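Local coordinates for protein DUTPase (Staphylococcus phage 11, PDB 4GV8) that catalyses the hydrolysis of dUTP to dUMP and pyrophosphate as a jelly-roll trimer, and, in this phage enzyme, probably has a second, moonlighting role, at residues B[13-16]-B[17-20]. Numbering follows the deposited sequence.
Sequences NARM and PERN. With DUP (2'-deoxyuridine 5'-alpha,beta-imido-triphosphate), chain L.
Glu18 OE2 sits at the edge of the Arg15 guanidinium, near its plane, while the aromatic ring of Phe30 forms a cation-pi contact with the same arginine. Arg15 NH2 approaches Glu18 OE2 to 2.7 Å in a salt bridge, but the N-H points only loosely at the oxygen (126°), making the hydrogen bond weak. Glu18 OE1 stays 3.6 Å from Arg15 NH2, and the two planar groups stand nearly perpendicular (84°), so the pair is held through a single oxygen rather than as a two-pronged bridge. Arg15 reaches this far because its chain runs extended from CG to NE, CG being placed opposite the backbone N (chi1 -179°). In the two intervening residues, Met16 CB lies 4.1 Å from Pro17 CD, and both side chains pack on Val7 of strand 4-9. The residues belong to the connection from that strand into the short strand 18-19, an outermost strand of the jelly-roll sheet within this chain, where Glu18 shares backbone hydrogen bonds with Asp28. Pro17 packs on Leu147 and Met16 on Gln149 of the second subunit. Two residues after Glu18, Asn20 ND2 donates a hydrogen bond to O2G, on the gamma-phosphate of the bound dUTP analogue (3.0 Å), whose pocket also includes Arg64 and Ser65.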
loop_
_atom_site.group_PDB
_atom_site.type_symbol
_atom_site.label_atom_id
_atom_site.label_comp_id
_atom_site.label_asym_id
_atom_site.label_seq_id
_atom_site.Cartn_x
_atom_site.Cartn_y
_atom_site.Cartn_z
ATOM N N ASN B 13 -16.961 15.475 17.143
ATOM C CA ASN B 13 -17.027 14.948 15.749
ATOM C C ASN B 13 -16.471 13.503 15.600
ATOM O O ASN B 13 -16.606 12.880 14.539
ATOM C CB ASN B 13 -16.283 15.911 14.816
ATOM C CG ASN B 13 -16.926 17.321 14.773
ATOM O OD1 ASN B 13 -18.139 17.457 14.896
ATOM N ND2 ASN B 13 -16.104 18.358 14.614
ATOM N N ALA B 14 -15.865 12.991 16.676
ATOM C CA ALA B 14 -15.218 11.660 16.698
ATOM C C ALA B 14 -16.217 10.536 16.946
ATOM O O ALA B 14 -17.310 10.727 17.449
ATOM C CB ALA B 14 -14.103 11.604 17.726
ATOM N N ARG B 15 -15.831 9.339 16.560
ATOM C CA ARG B 15 -16.714 8.218 16.733
ATOM C C ARG B 15 -15.881 7.021 17.020
ATOM O O ARG B 15 -14.855 6.808 16.353
ATOM C CB ARG B 15 -17.505 7.940 15.476
ATOM C CG ARG B 15 -18.444 6.770 15.681
ATOM C CD ARG B 15 -19.349 6.608 14.492
ATOM N NE ARG B 15 -20.026 5.321 14.558
ATOM C CZ ARG B 15 -20.938 4.907 13.679
ATOM N NH1 ARG B 15 -21.305 5.680 12.647
ATOM N NH2 ARG B 15 -21.484 3.707 13.830
ATOM N N MET B 16 -16.332 6.241 17.994
ATOM C CA MET B 16 -15.653 5.014 18.366
ATOM C C MET B 16 -15.462 4.160 17.109
ATOM O O MET B 16 -16.428 3.911 16.376
ATOM C CB MET B 16 -16.478 4.233 19.434
ATOM C CG MET B 16 -16.166 4.652 20.855
ATOM S SD MET B 16 -14.424 4.592 21.360
ATOM C CE MET B 16 -14.283 2.878 21.887
ATOM N N PRO B 17 -14.216 3.751 16.822
ATOM C CA PRO B 17 -14.050 2.740 15.766
ATOM C C PRO B 17 -14.927 1.499 15.986
ATOM O O PRO B 17 -15.420 1.252 17.080
ATOM C CB PRO B 17 -12.589 2.351 15.883
ATOM C CG PRO B 17 -11.940 3.567 16.456
ATOM C CD PRO B 17 -12.924 4.126 17.434
ATOM N N GLU B 18 -15.099 0.719 14.934
ATOM C CA GLU B 18 -16.174 -0.269 14.884
ATOM C C GLU B 18 -15.776 -1.472 14.052
ATOM O O GLU B 18 -15.415 -1.333 12.883
ATOM C CB GLU B 18 -17.361 0.393 14.204
ATOM C CG GLU B 18 -18.721 0.059 14.753
ATOM C CD GLU B 18 -19.790 0.736 13.921
ATOM O OE1 GLU B 18 -19.617 0.841 12.675
ATOM O OE2 GLU B 18 -20.796 1.176 14.513
ATOM N N ARG B 19 -15.894 -2.651 14.639
ATOM C CA ARG B 19 -15.673 -3.922 13.936
ATOM C C ARG B 19 -16.939 -4.460 13.337
ATOM O O ARG B 19 -17.911 -4.745 14.081
ATOM C CB ARG B 19 -15.197 -4.964 14.905
ATOM C CG ARG B 19 -13.870 -4.605 15.459
ATOM C CD ARG B 19 -13.437 -5.677 16.405
ATOM N NE ARG B 19 -13.223 -6.920 15.707
ATOM C CZ ARG B 19 -13.026 -8.083 16.323
ATOM N NH1 ARG B 19 -13.004 -8.165 17.662
ATOM N NH2 ARG B 19 -12.856 -9.181 15.594
ATOM N N ASN B 20 -16.890 -4.654 12.015
ATOM C CA ASN B 20 -18.040 -5.101 11.220
ATOM C C ASN B 20 -18.573 -6.468 11.751
ATOM O O ASN B 20 -19.730 -6.559 12.169
ATOM C CB ASN B 20 -17.648 -5.075 9.712
ATOM C CG ASN B 20 -18.794 -5.439 8.742
ATOM O OD1 ASN B 20 -19.884 -5.849 9.141
ATOM N ND2 ASN B 20 -18.515 -5.312 7.432
HETATM O O4 DUP L . -8.586 -6.341 -2.514
HETATM C C4 DUP L . -9.513 -7.046 -1.851
HETATM C C5 DUP L . -9.987 -6.626 -0.614
HETATM C C6 DUP L . -10.971 -7.375 0.052
HETATM N N3 DUP L . -10.003 -8.176 -2.380
HETATM C C2 DUP L . -10.990 -8.881 -1.728
HETATM O O2 DUP L . -11.454 -10.022 -2.312
HETATM N N1 DUP L . -11.488 -8.475 -0.528
HETATM C "C1'" DUP L . -12.554 -9.228 0.162
HETATM C "C2'" DUP L . -11.989 -9.950 1.366
HETATM C "C3'" DUP L . -12.443 -9.119 2.554
HETATM O "O3'" DUP L . -12.621 -9.971 3.690
HETATM O "O4'" DUP L . -13.561 -8.286 0.603
HETATM C "C4'" DUP L . -13.715 -8.395 2.045
HETATM C "C5'" DUP L . -13.974 -7.021 2.654
HETATM O "O5'" DUP L . -12.794 -6.199 2.760
HETATM P PA DUP L . -12.965 -4.713 3.393
HETATM O O1A DUP L . -11.662 -4.019 3.059
HETATM O O2A DUP L . -13.429 -4.735 4.811
HETATM N N3A DUP L . -14.155 -4.059 2.390
HETATM P PB DUP L . -15.469 -3.090 2.830
HETATM O O1B DUP L . -15.176 -2.577 4.235
HETATM O O2B DUP L . -15.659 -2.041 1.744
HETATM O O3B DUP L . -16.743 -4.126 2.873
HETATM P PG DUP L . -17.374 -5.063 4.093
HETATM O O2G DUP L . -16.449 -5.056 5.319
HETATM O O1G DUP L . -18.560 -4.211 4.297
HETATM O O3G DUP L . -17.551 -6.368 3.381
#